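Local coordinates for phosphoprotein (PDB 3T4R) that probably serves as a non-catalytic polymerase cofactor, holding the viral polymerase on its nucleoprotein-RNA template and binding soluble nucleoprotein, at residues L11-W17 and I54-I59; I4-E9 and V30-D36. All coordinates share one frame; numbering follows the deposited sequence. Where two conformers were deposited one is given.

Overall arrangement
The C-terminal domain folds as a small all-helical bundle, and its first helix, 4-14, takes part in both contacts. Residues 4-9 open the chain and join V30-D36 in contact 2, closing a loop of 20 residues that contains helix 19-22 and the start of helix 27-33. The end of the same helix and the turn after it, 11-17, meet 54-59 of the long helix 50-72 in contact 1, across 36 intervening residues. The two loops cross, because 30-36 falls between the halves of contact 1. V34 links the contacts physically: its methyls pack on L11, L12 and I58, where the polar clasp of contact 2 gives way to hydrocarbon.

Contact 1 (L11-W17 and I54-I59); sequences LLADLDW and IQNEII
The hydrophobic core of the helical bundle is closed by L15 and W17, which come off the end of helix 4-14 and settle on I54, Q55 and I58 of helix 50-72. L15 drives one methyl into the cleft between the two isoleucines: CD1 lies 3.4 Å from I54 CG2 and 3.4 Å from I58 CD1, both tighter than ordinary van der Waals spacing. Its chain crosses that of I54 at about a right angle. L12 CD2 reaches the same I58 CD1 at 3.9 Å, roughly perpendicular to the approach of L15. The helix stops in a Schellman motif, with D16 at positive phi (83°) as the C-prime residue; W17 N bonds to L12 O and D16 N to A13 O. L15, the first residue past the helix, offers its O to helix 50-72, where Q55 NE2, tilted off the carbonyl plane, donates a bent hydrogen bond to it (2.9 Å, 145° at the hydrogen). Long and extended beyond CG, the glutamine suits this span. The W17 indole presents its six-membered ring to the same helix: CH2 comes obliquely within 3.5 Å of I58 CG2, while I59 CG1, 4.0 Å from CZ2, sits at the ring edge. L12 CD2 lies over one indole face, offset toward its rim. The ring plane stands nearly perpendicular to the Q55 amide (85°), and D16 OD2 forms a salt bridge with K51 NZ.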
loop_
_atom_site.group_PDB
_atom_site.type_symbol
_atom_site.label_atom_id
_atom_site.label_comp_id
_atom_site.label_asym_id
_atom_site.label_seq_id
_atom_site.Cartn_x
_atom_site.Cartn_y
_atom_site.Cartn_z
ATOM N N LEU A 11 -0.247 2.932 7.185
ATOM C CA LEU A 11 -1.459 2.514 6.544
ATOM C C LEU A 11 -1.403 1.089 6.144
ATOM O O LEU A 11 -2.342 0.348 6.357
ATOM C CB LEU A 11 -1.714 3.331 5.280
ATOM C CG LEU A 11 -3.114 3.638 4.784
ATOM C CD1 LEU A 11 -3.213 3.747 3.299
ATOM C CD2 LEU A 11 -4.337 2.878 5.360
ATOM N N LEU A 12 -0.323 0.691 5.503
ATOM C CA LEU A 12 -0.129 -0.703 5.142
ATOM C C LEU A 12 -0.267 -1.627 6.388
ATOM O O LEU A 12 -0.864 -2.683 6.300
ATOM C CB LEU A 12 1.238 -0.896 4.514
ATOM C CG LEU A 12 1.452 -0.279 3.145
ATOM C CD1 LEU A 12 2.872 -0.416 2.642
ATOM C CD2 LEU A 12 0.470 -0.983 2.136
ATOM N N ALA A 13 0.314 -1.259 7.531
ATOM C CA ALA A 13 0.060 -2.016 8.769
ATOM C C ALA A 13 -1.403 -2.032 9.253
ATOM O O ALA A 13 -1.865 -3.061 9.764
ATOM C CB ALA A 13 0.951 -1.511 9.878
ATOM N N ASP A 14 -2.086 -0.885 9.122
ATOM C CA ASP A 14 -3.445 -0.703 9.579
ATOM C C ASP A 14 -4.336 -1.483 8.681
ATOM O O ASP A 14 -5.448 -1.815 9.057
ATOM C CB ASP A 14 -3.834 0.757 9.493
ATOM C CG ASP A 14 -3.240 1.602 10.601
ATOM O OD1 ASP A 14 -2.811 1.070 11.662
ATOM O OD2 ASP A 14 -3.239 2.840 10.424
ATOM N N LEU A 15 -3.877 -1.771 7.461
ATOM C CA LEU A 15 -4.649 -2.603 6.535
ATOM C C LEU A 15 -4.239 -4.084 6.575
ATOM O O LEU A 15 -4.658 -4.862 5.745
ATOM C CB LEU A 15 -4.482 -2.056 5.109
ATOM C CG LEU A 15 -5.060 -0.671 4.856
ATOM C CD1 LEU A 15 -4.704 -0.256 3.380
ATOM C CD2 LEU A 15 -6.568 -0.598 5.026
ATOM N N ASP A 16 -3.438 -4.457 7.573
ATOM C CA ASP A 16 -3.129 -5.862 7.906
ATOM C C ASP A 16 -2.033 -6.483 7.101
ATOM O O ASP A 16 -1.830 -7.618 7.183
ATOM C CB ASP A 16 -4.389 -6.737 7.941
ATOM C CG ASP A 16 -5.247 -6.440 9.179
ATOM O OD1 ASP A 16 -4.739 -6.448 10.320
ATOM O OD2 ASP A 16 -6.440 -6.111 8.977
ATOM N N TRP A 17 -1.248 -5.691 6.398
ATOM C CA TRP A 17 -0.036 -6.201 5.807
ATOM C C TRP A 17 0.893 -6.546 6.947
ATOM O O TRP A 17 0.861 -5.870 7.992
ATOM C CB TRP A 17 0.586 -5.122 4.873
ATOM C CG TRP A 17 0.225 -5.415 3.472
ATOM C CD1 TRP A 17 0.880 -6.245 2.640
ATOM C CD2 TRP A 17 -0.945 -4.966 2.748
ATOM N NE1 TRP A 17 0.218 -6.346 1.428
ATOM C CE2 TRP A 17 -0.900 -5.556 1.470
ATOM C CE3 TRP A 17 -2.007 -4.129 3.057
ATOM C CZ2 TRP A 17 -1.908 -5.339 0.495
ATOM C CZ3 TRP A 17 -2.976 -3.912 2.126
ATOM C CH2 TRP A 17 -2.941 -4.525 0.861
ATOM N N ILE A 54 -9.586 0.170 0.119
ATOM C CA ILE A 54 -8.209 0.532 0.008
ATOM C C ILE A 54 -7.295 -0.651 -0.177
ATOM O O ILE A 54 -6.368 -0.555 -0.996
ATOM C CB ILE A 54 -7.778 1.309 1.232
ATOM C CG1 ILE A 54 -8.700 2.510 1.390
ATOM C CG2 ILE A 54 -6.302 1.748 1.109
ATOM C CD1 ILE A 54 -8.503 3.262 2.644
ATOM N N GLN A 55 -7.514 -1.726 0.578
ATOM C CA GLN A 55 -6.764 -2.973 0.423
ATOM C C GLN A 55 -6.859 -3.435 -1.026
ATOM O O GLN A 55 -5.842 -3.821 -1.603
ATOM C CB GLN A 55 -7.348 -4.096 1.277
ATOM C CG GLN A 55 -7.033 -4.042 2.743
ATOM C CD GLN A 55 -7.772 -5.113 3.529
ATOM O OE1 GLN A 55 -8.720 -5.744 3.021
ATOM N NE2 GLN A 55 -7.371 -5.320 4.770
ATOM N N ASN A 56 -8.063 -3.405 -1.598
ATOM C CA ASN A 56 -8.263 -3.745 -2.992
ATOM C C ASN A 56 -7.393 -2.847 -3.926
ATOM O O ASN A 56 -6.789 -3.331 -4.905
ATOM C CB ASN A 56 -9.753 -3.671 -3.374
ATOM C CG ASN A 56 -10.571 -4.859 -2.830
ATOM O OD1 ASN A 56 -10.032 -5.973 -2.671
ATOM N ND2 ASN A 56 -11.894 -4.650 -2.628
ATOM N N GLU A 57 -7.366 -1.563 -3.658
ATOM C CA GLU A 57 -6.586 -0.645 -4.493
ATOM C C GLU A 57 -5.095 -0.979 -4.423
ATOM O O GLU A 57 -4.407 -0.931 -5.444
ATOM C CB GLU A 57 -6.806 0.830 -4.087
ATOM C CG GLU A 57 -8.192 1.356 -4.375
ATOM C CD GLU A 57 -8.233 2.294 -5.529
ATOM O OE1 GLU A 57 -7.572 2.006 -6.562
ATOM O OE2 GLU A 57 -8.951 3.323 -5.434
ATOM N N ILE A 58 -4.597 -1.262 -3.229
ATOM C CA ILE A 58 -3.178 -1.528 -3.015
ATOM C C ILE A 58 -2.756 -2.878 -3.667
ATOM O O ILE A 58 -1.675 -3.005 -4.287
ATOM C CB ILE A 58 -2.893 -1.558 -1.515
ATOM C CG1 ILE A 58 -2.901 -0.098 -0.987
ATOM C CG2 ILE A 58 -1.506 -2.102 -1.207
ATOM C CD1 ILE A 58 -2.936 -0.010 0.489
ATOM N N ILE A 59 -3.592 -3.875 -3.499
ATOM C CA ILE A 59 -3.448 -5.210 -4.191
ATOM C C ILE A 59 -3.400 -5.061 -5.700
ATOM O O ILE A 59 -2.534 -5.612 -6.323
ATOM C CB ILE A 59 -4.543 -6.219 -3.819
ATOM C CG1 ILE A 59 -4.461 -6.510 -2.307
ATOM C CG2 ILE A 59 -4.323 -7.522 -4.584
ATOM C CD1 ILE A 59 -5.241 -7.546 -1.882
#

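Contact 2 (I4-E9 and V30-D36); sequences IRHEKE and VDFLVPD
K8 runs its extended chain alongside V34, the two side chains passing in opposite directions, and delivers its ammonium group to the bend after helix 27-33. CG lies beside the backbone N (chi1 -68°) and the chain stays extended beyond CG, which carries NZ the full length of the lysine. There K8 NZ meets V34 O at 2.8 Å, almost straight on to the carbonyl (C=O...N angle 160°), and D36 OD1, also at 2.8 Å, in a salt bridge that enters nearly in line with the C-O bond. D31 OD1 adds a longer ionic contact to K8 NZ at 3.7 Å. Lysine suits this place because its methylenes can line a buried valine while its charge answers the anions beyond; the gathered oxygens would be expected to keep it protonated. R5 approaches D31 differently. Its chain is bent at chi2 and chi3, folding the guanidinium across the aspartate at about a right angle between the side chains, though the two flat groups end up only 24° apart. R5 NH2 reaches D31 OD2 at 3.0 Å from above the carboxylate plane, and NE makes a weak bond to OD1, with a further weak one to P27 O. The fold in R5 also lays CD on V30 CG1 at 3.5 Å; the same methyl meets K8 CB at 3.7 Å, so one V30 methyl touches the hydrocarbon part of both basic side chains. D36 opens helix 36-41, just after P35 at the N-cap, and a magnesium ion lies about 3 Å from its side chain. Behind this clasp V34 rests on L11 and L12 of helix 4-14, and helix 50-72 backs the 30-36 side, with N61 donating to L33 O and touching P35.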
loop_
_atom_site.group_PDB
_atom_site.type_symbol
_atom_site.label_atom_id
_atom_site.label_comp_id
_atom_site.label_asym_id
_atom_site.label_seq_id
_atom_site.Cartn_x
_atom_site.Cartn_y
_atom_site.Cartn_z
ATOM N N ILE A 4 5.227 11.533 5.439
ATOM C CA ILE A 4 4.340 10.982 4.407
ATOM C C ILE A 4 4.571 9.504 4.197
ATOM O O ILE A 4 3.647 8.748 4.265
ATOM C CB ILE A 4 4.470 11.649 3.049
ATOM C CG1 ILE A 4 3.809 10.728 1.993
ATOM C CG2 ILE A 4 6.016 11.988 2.758
ATOM C CD1 ILE A 4 3.337 11.514 0.760
ATOM N N ARG A 5 5.825 9.124 3.908
ATOM C CA ARG A 5 6.203 7.694 3.783
ATOM C C ARG A 5 5.853 6.895 5.074
ATOM O O ARG A 5 5.232 5.845 5.033
ATOM C CB ARG A 5 7.698 7.634 3.580
ATOM C CG ARG A 5 8.226 6.306 3.184
ATOM C CD ARG A 5 7.671 5.933 1.799
ATOM N NE ARG A 5 8.358 6.415 0.576
ATOM C CZ ARG A 5 9.365 7.262 0.531
ATOM N NH1 ARG A 5 9.863 7.722 1.651
ATOM N NH2 ARG A 5 9.890 7.642 -0.628
ATOM N N HIS A 6 6.288 7.425 6.209
ATOM C CA HIS A 6 5.928 6.928 7.499
ATOM C C HIS A 6 4.420 6.652 7.521
ATOM O O HIS A 6 4.011 5.581 7.936
ATOM C CB HIS A 6 6.305 7.998 8.518
ATOM C CG HIS A 6 5.993 7.639 9.929
ATOM N ND1 HIS A 6 6.896 7.021 10.757
ATOM C CD2 HIS A 6 4.873 7.825 10.664
ATOM C CE1 HIS A 6 6.340 6.837 11.941
ATOM N NE2 HIS A 6 5.105 7.298 11.903
ATOM N N GLU A 7 3.592 7.596 7.090
ATOM C CA GLU A 7 2.154 7.372 7.207
ATOM C C GLU A 7 1.630 6.370 6.216
ATOM O O GLU A 7 0.624 5.706 6.489
ATOM C CB GLU A 7 1.367 8.645 7.037
ATOM C CG GLU A 7 1.564 9.733 8.084
ATOM C CD GLU A 7 1.209 9.323 9.479
ATOM O OE1 GLU A 7 0.222 8.616 9.683
ATOM O OE2 GLU A 7 1.948 9.693 10.397
ATOM N N LYS A 8 2.303 6.240 5.077
ATOM C CA LYS A 8 1.998 5.138 4.129
ATOM C C LYS A 8 2.314 3.697 4.707
ATOM O O LYS A 8 1.495 2.747 4.553
ATOM C CB LYS A 8 2.743 5.360 2.792
ATOM C CG LYS A 8 2.213 6.569 2.035
ATOM C CD LYS A 8 2.872 6.745 0.710
ATOM C CE LYS A 8 2.292 7.884 0.116
ATOM N NZ LYS A 8 2.753 8.099 -1.311
ATOM N N GLU A 9 3.462 3.566 5.349
ATOM C CA GLU A 9 3.880 2.325 6.020
ATOM C C GLU A 9 2.899 1.971 7.152
ATOM O O GLU A 9 2.532 0.827 7.329
ATOM C CB GLU A 9 5.323 2.448 6.496
ATOM C CG GLU A 9 6.332 2.451 5.350
ATOM C CD GLU A 9 7.775 2.682 5.819
ATOM O OE1 GLU A 9 8.120 2.332 6.977
ATOM O OE2 GLU A 9 8.577 3.284 5.067
ATOM N N VAL A 30 7.039 1.357 -1.630
ATOM C CA VAL A 30 5.954 1.960 -0.813
ATOM C C VAL A 30 5.148 3.037 -1.616
ATOM O O VAL A 30 3.898 3.019 -1.681
ATOM C CB VAL A 30 6.485 2.555 0.546
ATOM C CG1 VAL A 30 5.380 3.287 1.266
ATOM C CG2 VAL A 30 7.040 1.449 1.463
ATOM N N ASP A 31 5.870 3.970 -2.226
ATOM C CA ASP A 31 5.271 5.017 -3.044
ATOM C C ASP A 31 4.457 4.465 -4.171
ATOM O O ASP A 31 3.404 4.972 -4.464
ATOM C CB ASP A 31 6.332 5.969 -3.636
ATOM C CG ASP A 31 6.948 6.907 -2.609
ATOM O OD1 ASP A 31 6.372 7.172 -1.554
ATOM O OD2 ASP A 31 7.983 7.471 -2.917
ATOM N N PHE A 32 4.878 3.379 -4.764
ATOM C CA PHE A 32 4.124 2.756 -5.853
ATOM C C PHE A 32 2.855 1.998 -5.352
ATOM O O PHE A 32 1.792 2.018 -5.973
ATOM C CB PHE A 32 5.039 1.789 -6.560
ATOM C CG PHE A 32 4.385 1.044 -7.666
ATOM C CD1 PHE A 32 4.963 0.989 -8.881
ATOM C CD2 PHE A 32 3.164 0.383 -7.475
ATOM C CE1 PHE A 32 4.340 0.272 -9.888
ATOM C CE2 PHE A 32 2.539 -0.291 -8.489
ATOM C CZ PHE A 32 3.113 -0.344 -9.675
ATOM N N LEU A 33 2.975 1.327 -4.230
ATOM C CA LEU A 33 1.869 0.597 -3.726
ATOM C C LEU A 33 0.786 1.498 -3.139
ATOM O O LEU A 33 -0.405 1.178 -3.236
ATOM C CB LEU A 33 2.403 -0.326 -2.631
ATOM C CG LEU A 33 3.313 -1.459 -3.067
ATOM C CD1 LEU A 33 3.700 -2.236 -1.857
ATOM C CD2 LEU A 33 2.611 -2.414 -3.971
ATOM N N VAL A 34 1.209 2.546 -2.475
ATOM C CA VAL A 34 0.333 3.520 -1.777
ATOM C C VAL A 34 0.610 4.911 -2.356
ATOM O O VAL A 34 1.320 5.709 -1.811
ATOM C CB VAL A 34 0.577 3.517 -0.278
ATOM C CG1 VAL A 34 -0.546 4.294 0.395
ATOM C CG2 VAL A 34 0.535 2.063 0.296
ATOM N N PRO A 35 0.083 5.166 -3.548
ATOM C CA PRO A 35 0.190 6.497 -4.076
ATOM C C PRO A 35 -0.523 7.497 -3.114
ATOM O O PRO A 35 -1.306 7.020 -2.264
ATOM C CB PRO A 35 -0.555 6.379 -5.425
ATOM C CG PRO A 35 -0.531 4.848 -5.743
ATOM C CD PRO A 35 -0.641 4.210 -4.444
ATOM N N ASP A 36 -0.296 8.815 -3.233
ATOM C CA ASP A 36 -0.859 9.801 -2.290
ATOM C C ASP A 36 -2.415 9.836 -2.272
ATOM O O ASP A 36 -3.013 10.212 -1.303
ATOM C CB ASP A 36 -0.383 11.228 -2.643
ATOM C CG ASP A 36 1.163 11.371 -2.680
ATOM O OD1 ASP A 36 1.821 10.598 -1.985
ATOM O OD2 ASP A 36 1.727 12.251 -3.400
#